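Local coordinates for protein diaminobutyrate-pyruvate transaminase and L-2,4-diaminobutyrate decarboxylase (Vibrio parahaemolyticus, PDB 2QMA) that probably binds pyridoxal 5'-phosphate and acts as a carbon-carbon lyase through this C-terminal, glutamate decarboxylase-like domain of a longer protein that also carries an aminotransferase, at residues K253-G267 and A284-G298. Sequence-based numbering, arbitrary orientation.
Sequences KAEGLIPFAIVGTAG and AVKHDMWMHVDGAYG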
ATOM      1  N   LYS A 253      19.800  25.174  18.898  1.00 15.76           N
ATOM      2  CA  LYS A 253      21.108  24.587  19.272  1.00 16.84           C
ATOM      3  C   LYS A 253      21.712  25.208  20.532  1.00 18.24           C
ATOM      4  O   LYS A 253      22.352  24.517  21.353  1.00 17.65           O
ATOM      5  CB  LYS A 253      22.073  24.666  18.106  1.00 18.10           C
ATOM      6  CG  LYS A 253      21.598  23.875  16.877  1.00 17.52           C
ATOM      7  CD  LYS A 253      22.768  23.529  15.939  1.00 21.49           C
ATOM      8  CE  LYS A 253      23.058  24.666  14.997  1.00 21.84           C
ATOM      9  NZ  LYS A 253      24.375  24.598  14.248  1.00 23.64           N
ATOM     10  N   ALA A 254      21.512  26.517  20.674  1.00 18.68           N
ATOM     11  CA  ALA A 254      21.967  27.247  21.868  1.00 20.89           C
ATOM     12  C   ALA A 254      21.285  26.753  23.169  1.00 21.53           C
ATOM     13  O   ALA A 254      21.910  26.731  24.242  1.00 22.62           O
ATOM     14  CB  ALA A 254      21.772  28.741  21.670  1.00 20.47           C
ATOM     15  N   GLU A 255      20.024  26.334  23.070  1.00 21.43           N
ATOM     16  CA  GLU A 255      19.309  25.683  24.178  1.00 22.06           C
ATOM     17  C   GLU A 255      19.625  24.190  24.434  1.00 21.95           C
ATOM     18  O   GLU A 255      18.970  23.584  25.276  1.00 23.00           O
ATOM     19  CB  GLU A 255      17.830  25.699  23.883  1.00 22.73           C
ATOM     20  CG  GLU A 255      17.169  27.004  23.853  1.00 26.76           C
ATOM     21  CD  GLU A 255      15.699  26.820  23.579  1.00 33.31           C
ATOM     22  OE1 GLU A 255      15.240  25.649  23.555  1.00 36.17           O
ATOM     23  OE2 GLU A 255      15.001  27.830  23.388  1.00 36.31           O
ATOM     24  N   GLY A 256      20.552  23.590  23.683  1.00 20.43           N
ATOM     25  CA  GLY A 256      20.863  22.165  23.833  1.00 19.73           C
ATOM     26  C   GLY A 256      20.033  21.232  22.931  1.00 18.01           C
ATOM     27  O   GLY A 256      20.225  20.008  22.960  1.00 18.59           O
ATOM     28  N   LEU A 257      19.126  21.799  22.120  1.00 16.02           N
ATOM     29  CA  LEU A 257      18.392  20.999  21.111  1.00 14.96           C
ATOM     30  C   LEU A 257      19.269  20.636  19.891  1.00 13.96           C
ATOM     31  O   LEU A 257      20.307  21.280  19.619  1.00 12.68           O
ATOM     32  CB  LEU A 257      17.065  21.687  20.705  1.00 14.91           C
ATOM     33  CG  LEU A 257      16.164  22.103  21.895  1.00 14.40           C
ATOM     34  CD1 LEU A 257      14.959  22.894  21.384  1.00 17.80           C
ATOM     35  CD2 LEU A 257      15.709  20.871  22.675  1.00 15.37           C
ATOM     36  N   ILE A 258      18.838  19.595  19.171  1.00 12.84           N
ATOM     37  CA  ILE A 258      19.604  19.014  18.064  1.00 13.19           C
ATOM     38  C   ILE A 258      18.668  18.997  16.808  1.00 12.36           C
ATOM     39  O   ILE A 258      18.020  18.015  16.527  1.00 10.43           O
ATOM     40  CB  ILE A 258      20.163  17.608  18.439  1.00 12.34           C
ATOM     41  CG1 ILE A 258      21.026  17.659  19.733  1.00 14.99           C
ATOM     42  CG2 ILE A 258      20.910  16.959  17.248  1.00 12.44           C
ATOM     43  CD1 ILE A 258      21.482  16.276  20.234  1.00 13.18           C
ATOM     44  N   PRO A 259      18.570  20.135  16.093  1.00 12.46           N
ATOM     45  CA  PRO A 259      17.809  20.125  14.828  1.00 13.02           C
ATOM     46  C   PRO A 259      18.576  19.195  13.862  1.00 13.15           C
ATOM     47  O   PRO A 259      19.740  19.446  13.581  1.00 14.28           O
ATOM     48  CB  PRO A 259      17.861  21.599  14.362  1.00 14.22           C
ATOM     49  CG  PRO A 259      18.264  22.386  15.602  1.00 12.97           C
ATOM     50  CD  PRO A 259      19.182  21.452  16.354  1.00 12.80           C
ATOM     51  N   PHE A 260      17.958  18.106  13.415  1.00 10.37           N
ATOM     52  CA  PHE A 260      18.671  17.124  12.584  1.00 10.39           C
ATOM     53  C   PHE A 260      18.056  16.946  11.207  1.00  9.03           C
ATOM     54  O   PHE A 260      18.659  16.334  10.317  1.00  8.49           O
ATOM     55  CB  PHE A 260      18.698  15.748  13.295  1.00 10.36           C
ATOM     56  CG  PHE A 260      17.372  15.008  13.293  1.00 10.18           C
ATOM     57  CD1 PHE A 260      17.092  14.050  12.316  1.00  9.54           C
ATOM     58  CD2 PHE A 260      16.412  15.278  14.254  1.00 11.44           C
ATOM     59  CE1 PHE A 260      15.854  13.337  12.318  1.00 11.06           C
ATOM     60  CE2 PHE A 260      15.193  14.617  14.265  1.00 10.96           C
ATOM     61  CZ  PHE A 260      14.908  13.622  13.294  1.00 10.29           C
ATOM     62  N   ALA A 261      16.817  17.427  11.043  1.00  9.38           N
ATOM     63  CA  ALA A 261      16.173  17.308   9.752  1.00  8.27           C
ATOM     64  C   ALA A 261      15.291  18.506   9.475  1.00  9.12           C
ATOM     65  O   ALA A 261      14.699  19.081  10.399  1.00  8.27           O
ATOM     66  CB  ALA A 261      15.275  16.032   9.677  1.00 10.07           C
ATOM     67  N   ILE A 262      15.116  18.773   8.191  1.00  7.48           N
ATOM     68  CA  ILE A 262      14.275  19.940   7.818  1.00  7.81           C
ATOM     69  C   ILE A 262      13.419  19.529   6.647  1.00  8.65           C
ATOM     70  O   ILE A 262      13.932  18.939   5.696  1.00  9.62           O
ATOM     71  CB  ILE A 262      15.133  21.224   7.486  1.00  8.46           C
ATOM     72  CG1 ILE A 262      14.170  22.398   7.200  1.00  6.44           C
ATOM     73  CG2 ILE A 262      16.100  20.976   6.334  1.00  8.50           C
ATOM     74  CD1 ILE A 262      14.805  23.813   7.446  1.00  8.97           C
ATOM     75  N   VAL A 263      12.125  19.857   6.693  1.00  8.76           N
ATOM     76  CA  VAL A 263      11.266  19.484   5.607  1.00  9.60           C
ATOM     77  C   VAL A 263      11.003  20.692   4.693  1.00 11.17           C
ATOM     78  O   VAL A 263      10.450  21.718   5.153  1.00  9.70           O
ATOM     79  CB  VAL A 263       9.937  18.848   6.116  1.00 11.41           C
ATOM     80  CG1 VAL A 263       8.998  18.558   4.964  1.00 10.21           C
ATOM     81  CG2 VAL A 263      10.239  17.542   6.905  1.00 10.59           C
ATOM     82  N   GLY A 264      11.393  20.565   3.420  1.00  8.95           N
ATOM     83  CA  GLY A 264      11.013  21.566   2.413  1.00  9.95           C
ATOM     84  C   GLY A 264       9.773  21.082   1.681  1.00 10.61           C
ATOM     85  O   GLY A 264       9.762  19.960   1.184  1.00 11.29           O
ATOM     86  N   THR A 265       8.727  21.887   1.593  1.00 10.92           N
ATOM     87  CA  THR A 265       7.467  21.347   0.977  1.00 12.50           C
ATOM     88  C   THR A 265       7.394  21.910  -0.455  1.00 11.87           C
ATOM     89  O   THR A 265       7.475  23.128  -0.623  1.00 12.79           O
ATOM     90  CB  THR A 265       6.180  21.653   1.833  1.00 12.38           C
ATOM     91  OG1 THR A 265       6.336  21.069   3.144  1.00 15.89           O
ATOM     92  CG2 THR A 265       4.907  21.070   1.204  1.00 13.25           C
ATOM     93  N   ALA A 266       7.339  21.038  -1.464  1.00 11.61           N
ATOM     94  CA  ALA A 266       7.183  21.453  -2.855  1.00 12.95           C
ATOM     95  C   ALA A 266       5.733  21.236  -3.250  1.00 14.67           C
ATOM     96  O   ALA A 266       5.379  20.205  -3.817  1.00 16.93           O
ATOM     97  CB  ALA A 266       8.209  20.699  -3.843  1.00 12.77           C
ATOM     98  N   GLY A 267       4.898  22.187  -2.858  1.00 14.53           N
ATOM     99  CA  GLY A 267       3.460  22.157  -3.139  1.00 16.07           C
ATOM    100  C   GLY A 267       2.661  21.882  -1.862  1.00 16.09           C
ATOM    101  O   GLY A 267       2.305  20.742  -1.604  1.00 17.06           O
ATOM    102  N   ALA A 284      20.684  23.163   5.697  1.00  9.19           N
ATOM    103  CA  ALA A 284      21.055  21.793   5.986  1.00  9.29           C
ATOM    104  C   ALA A 284      22.584  21.616   5.878  1.00 10.68           C
ATOM    105  O   ALA A 284      23.177  20.932   6.716  1.00 10.26           O
ATOM    106  CB  ALA A 284      20.288  20.789   5.029  1.00  8.18           C
ATOM    107  N   VAL A 285      23.243  22.267   4.902  1.00 11.48           N
ATOM    108  CA  VAL A 285      24.739  22.222   4.864  1.00 12.03           C
ATOM    109  C   VAL A 285      25.312  22.931   6.113  1.00 10.53           C
ATOM    110  O   VAL A 285      26.114  22.379   6.826  1.00  9.35           O
ATOM    111  CB  VAL A 285      25.329  22.868   3.529  1.00 12.38           C
ATOM    112  CG1 VAL A 285      26.852  23.066   3.606  1.00 13.77           C
ATOM    113  CG2 VAL A 285      24.967  22.020   2.303  1.00 14.25           C
ATOM    114  N   LYS A 286      24.839  24.151   6.406  1.00 11.87           N
ATOM    115  CA  LYS A 286      25.389  24.943   7.523  1.00 12.11           C
ATOM    116  C   LYS A 286      25.221  24.236   8.864  1.00 11.62           C
ATOM    117  O   LYS A 286      26.167  24.179   9.649  1.00 10.72           O
ATOM    118  CB  LYS A 286      24.722  26.318   7.619  1.00 12.41           C
ATOM    119  CG  LYS A 286      25.372  27.186   8.722  1.00 14.12           C
ATOM    120  CD  LYS A 286      24.678  28.487   8.912  1.00 13.18           C
ATOM    121  CE  LYS A 286      25.469  29.397   9.903  1.00 10.97           C
ATOM    122  NZ  LYS A 286      24.586  30.562  10.269  1.00 14.28           N
ATOM    123  N   HIS A 287      24.022  23.713   9.093  1.00 11.33           N
ATOM    124  CA  HIS A 287      23.597  23.110  10.374  1.00 11.60           C
ATOM    125  C   HIS A 287      23.718  21.594  10.425  1.00 12.60           C
ATOM    126  O   HIS A 287      23.418  21.004  11.428  1.00 12.65           O
ATOM    127  CB  HIS A 287      22.212  23.633  10.767  1.00 11.84           C
ATOM    128  CG  HIS A 287      22.192  25.127  10.959  1.00 13.28           C
ATOM    129  ND1 HIS A 287      22.846  25.741  12.005  1.00 12.87           N
ATOM    130  CD2 HIS A 287      21.617  26.119  10.240  1.00 15.30           C
ATOM    131  CE1 HIS A 287      22.647  27.048  11.941  1.00 14.48           C
ATOM    132  NE2 HIS A 287      21.906  27.304  10.879  1.00 13.48           N
ATOM    133  N   ASP A 288      24.286  20.988   9.375  1.00 13.37           N
ATOM    134  CA  ASP A 288      24.515  19.553   9.354  1.00 14.96           C
ATOM    135  C   ASP A 288      23.235  18.754   9.554  1.00 13.86           C
ATOM    136  O   ASP A 288      23.172  17.910  10.452  1.00 13.40           O
ATOM    137  CB  ASP A 288      25.588  19.174  10.391  1.00 17.29           C
ATOM    138  CG  ASP A 288      26.980  19.401   9.835  1.00 22.74           C
ATOM    139  OD1 ASP A 288      27.324  18.711   8.830  1.00 31.98           O
ATOM    140  OD2 ASP A 288      27.678  20.304  10.334  1.00 30.37           O
HETATM  141  N   MSE A 289      22.215  19.071   8.743  1.00 13.31           N
HETATM  142  CA  MSE A 289      20.887  18.385   8.788  1.00 11.60           C
HETATM  143  C   MSE A 289      20.605  17.630   7.505  1.00 10.61           C
HETATM  144  O   MSE A 289      21.187  17.884   6.448  1.00 10.38           O
HETATM  145  CB  MSE A 289      19.705  19.391   9.031  1.00 11.38           C
HETATM  146  CG  MSE A 289      19.920  20.405  10.183  1.00 10.14           C
HETATM  147 SE   MSE A 289      18.484  21.654  10.443  0.70 17.40          SE
HETATM  148  CE  MSE A 289      18.642  22.641   8.772  1.00 13.73           C
ATOM    149  N   TRP A 290      19.645  16.725   7.617  1.00 10.43           N
ATOM    150  CA  TRP A 290      19.010  16.029   6.484  1.00 11.25           C
ATOM    151  C   TRP A 290      17.834  16.869   5.937  1.00 10.72           C
ATOM    152  O   TRP A 290      16.891  17.162   6.678  1.00 10.71           O
ATOM    153  CB  TRP A 290      18.439  14.744   7.070  1.00 10.73           C
ATOM    154  CG  TRP A 290      17.822  13.824   6.126  1.00 12.51           C
ATOM    155  CD1 TRP A 290      16.603  13.978   5.468  1.00 11.50           C
ATOM    156  CD2 TRP A 290      18.324  12.534   5.748  1.00 11.27           C
ATOM    157  NE1 TRP A 290      16.365  12.872   4.680  1.00 12.64           N
ATOM    158  CE2 TRP A 290      17.385  11.968   4.840  1.00 13.55           C
ATOM    159  CE3 TRP A 290      19.484  11.811   6.070  1.00 13.32           C
ATOM    160  CZ2 TRP A 290      17.584  10.712   4.228  1.00 12.54           C
ATOM    161  CZ3 TRP A 290      19.669  10.574   5.487  1.00 14.25           C
ATOM    162  CH2 TRP A 290      18.735  10.035   4.571  1.00 14.96           C
HETATM  163  N   MSE A 291      17.864  17.209   4.645  1.00  9.92           N
HETATM  164  CA  MSE A 291      16.742  17.884   4.039  1.00 11.07           C
HETATM  165  C   MSE A 291      15.917  16.843   3.336  1.00 10.94           C
HETATM  166  O   MSE A 291      16.406  16.142   2.431  1.00 11.99           O
HETATM  167  CB  MSE A 291      17.128  18.960   3.024  1.00 10.63           C
HETATM  168  CG  MSE A 291      15.769  19.506   2.344  1.00 12.02           C
HETATM  169 SE   MSE A 291      16.087  20.988   1.116  0.70 15.39          SE
HETATM  170  CE  MSE A 291      16.931  20.053  -0.354  1.00 11.49           C
ATOM    171  N   HIS A 292      14.675  16.761   3.766  1.00  8.60           N
ATOM    172  CA  HIS A 292      13.682  15.896   3.130  1.00  8.90           C
ATOM    173  C   HIS A 292      12.758  16.812   2.341  1.00  8.93           C
ATOM    174  O   HIS A 292      12.183  17.768   2.908  1.00 10.87           O
ATOM    175  CB  HIS A 292      12.909  15.028   4.166  1.00  7.88           C
ATOM    176  CG  HIS A 292      11.742  14.304   3.546  1.00  9.35           C
ATOM    177  ND1 HIS A 292      11.892  13.204   2.727  1.00 10.16           N
ATOM    178  CD2 HIS A 292      10.403  14.565   3.582  1.00 11.72           C
ATOM    179  CE1 HIS A 292      10.709  12.818   2.281  1.00 10.47           C
ATOM    180  NE2 HIS A 292       9.783  13.598   2.814  1.00 10.95           N
ATOM    181  N   VAL A 293      12.588  16.525   1.046  1.00  7.90           N
ATOM    182  CA  VAL A 293      11.659  17.333   0.218  1.00  8.84           C
ATOM    183  C   VAL A 293      10.316  16.608   0.101  1.00  9.24           C
ATOM    184  O   VAL A 293      10.255  15.509  -0.440  1.00  9.09           O
ATOM    185  CB  VAL A 293      12.222  17.679  -1.180  1.00  8.94           C
ATOM    186  CG1 VAL A 293      11.073  18.380  -2.022  1.00  9.98           C
ATOM    187  CG2 VAL A 293      13.465  18.574  -1.059  1.00  7.94           C
ATOM    188  N   ASP A 294       9.241  17.200   0.626  1.00 11.08           N
ATOM    189  CA  ASP A 294       7.937  16.610   0.425  1.00 12.09           C
ATOM    190  C   ASP A 294       7.379  17.128  -0.924  1.00 12.81           C
ATOM    191  O   ASP A 294       6.743  18.213  -1.005  1.00 12.48           O
ATOM    192  CB  ASP A 294       6.996  16.924   1.603  1.00 14.04           C
ATOM    193  CG  ASP A 294       5.583  16.297   1.440  1.00 17.39           C
ATOM    194  OD1 ASP A 294       5.299  15.671   0.392  1.00 14.64           O
ATOM    195  OD2 ASP A 294       4.746  16.463   2.369  1.00 20.42           O
ATOM    196  N   GLY A 295       7.582  16.360  -1.988  1.00 12.76           N
ATOM    197  CA  GLY A 295       7.051  16.819  -3.259  1.00 12.45           C
ATOM    198  C   GLY A 295       5.834  16.075  -3.713  1.00 13.80           C
ATOM    199  O   GLY A 295       5.632  15.954  -4.914  1.00 14.21           O
ATOM    200  N   ALA A 296       5.032  15.601  -2.758  1.00 15.02           N
ATOM    201  CA  ALA A 296       3.854  14.782  -3.059  1.00 15.86           C
ATOM    202  C   ALA A 296       2.970  15.500  -4.085  1.00 16.33           C
ATOM    203  O   ALA A 296       2.584  14.881  -5.075  1.00 17.03           O
ATOM    204  CB  ALA A 296       3.091  14.379  -1.770  1.00 15.51           C
ATOM    205  N   TYR A 297       2.732  16.798  -3.893  1.00 15.88           N
ATOM    206  CA  TYR A 297       2.003  17.625  -4.835  1.00 16.11           C
ATOM    207  C   TYR A 297       2.848  18.167  -6.026  1.00 16.34           C
ATOM    208  O   TYR A 297       2.680  17.724  -7.164  1.00 17.30           O
ATOM    209  CB  TYR A 297       1.282  18.736  -4.058  1.00 16.26           C
ATOM    210  CG  TYR A 297       0.389  19.698  -4.852  1.00 15.69           C
ATOM    211  CD1 TYR A 297       0.069  19.486  -6.222  1.00 17.97           C
ATOM    212  CD2 TYR A 297      -0.172  20.813  -4.205  1.00 15.84           C
ATOM    213  CE1 TYR A 297      -0.776  20.402  -6.925  1.00 16.52           C
ATOM    214  CE2 TYR A 297      -1.009  21.713  -4.889  1.00 18.78           C
ATOM    215  CZ  TYR A 297      -1.294  21.510  -6.240  1.00 16.44           C
ATOM    216  OH  TYR A 297      -2.117  22.425  -6.835  1.00 16.56           O
ATOM    217  N   GLY A 298       3.781  19.078  -5.756  1.00 15.50           N
ATOM    218  CA  GLY A 298       4.470  19.840  -6.799  1.00 16.01           C
ATOM    219  C   GLY A 298       5.717  19.198  -7.382  1.00 16.88           C
ATOM    220  O   GLY A 298       6.369  19.765  -8.270  1.00 17.63           O
TER
HETATM  221  O   HOH W   1      25.354  22.312  13.691  1.00 37.40           O
HETATM  222  O   HOH W   2      21.782  21.382  13.658  1.00 33.48           O
HETATM  223  O   HOH W   3       4.921  18.691   3.952  1.00 29.06           O
HETATM  224  O   HOH W   4       3.905  18.360  -1.772  1.00 29.65           O
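A bend at chi3 (-85°) in K253 turns NZ onto the ring edge of H287, where ND1 accepts a 2.9 Å hydrogen bond from NZ, nearly in the ring plane. NE2 of the same imidazole is bonded to D246, so both ring nitrogens are held and the ring's rotation is fixed. M289, a selenomethionine, also bends at chi3 (-66°): SE lies 4.0 Å from P259 CB, and CE reaches I262 CG2 at 3.9 Å. Beyond it, strands 258-265 and 290-295 run parallel, a beta-alpha-beta crossover through helix 277-287 within the large mixed sheet of this decarboxylase domain. Their ladder alternates, from W290 N to F260 O through I262, H292, G264 and D294 to A266 N with D294 O. I262 CG2 rests on M291 CB (4.0 Å) on the face covered by helix 277-287; W290, H292 and D294 project from the other, towards helix 167-187, whose N171 bonds both H292 NE2 and D294 OD2, while S318 OG bonds H292 ND1 and W290 NE1. One water joins that OD2 to T265 OG1, and OD1 accepts from A296 N in an Asx turn. Past the strands, G298 N bonds A266 O at 2.8 Å, and Y297 CB packs 3.3 Å from G267 O. The Y297 side chain lies about 5 Å from that of K325, the predicted cofactor-attachment lysine, which carries no cofactor here.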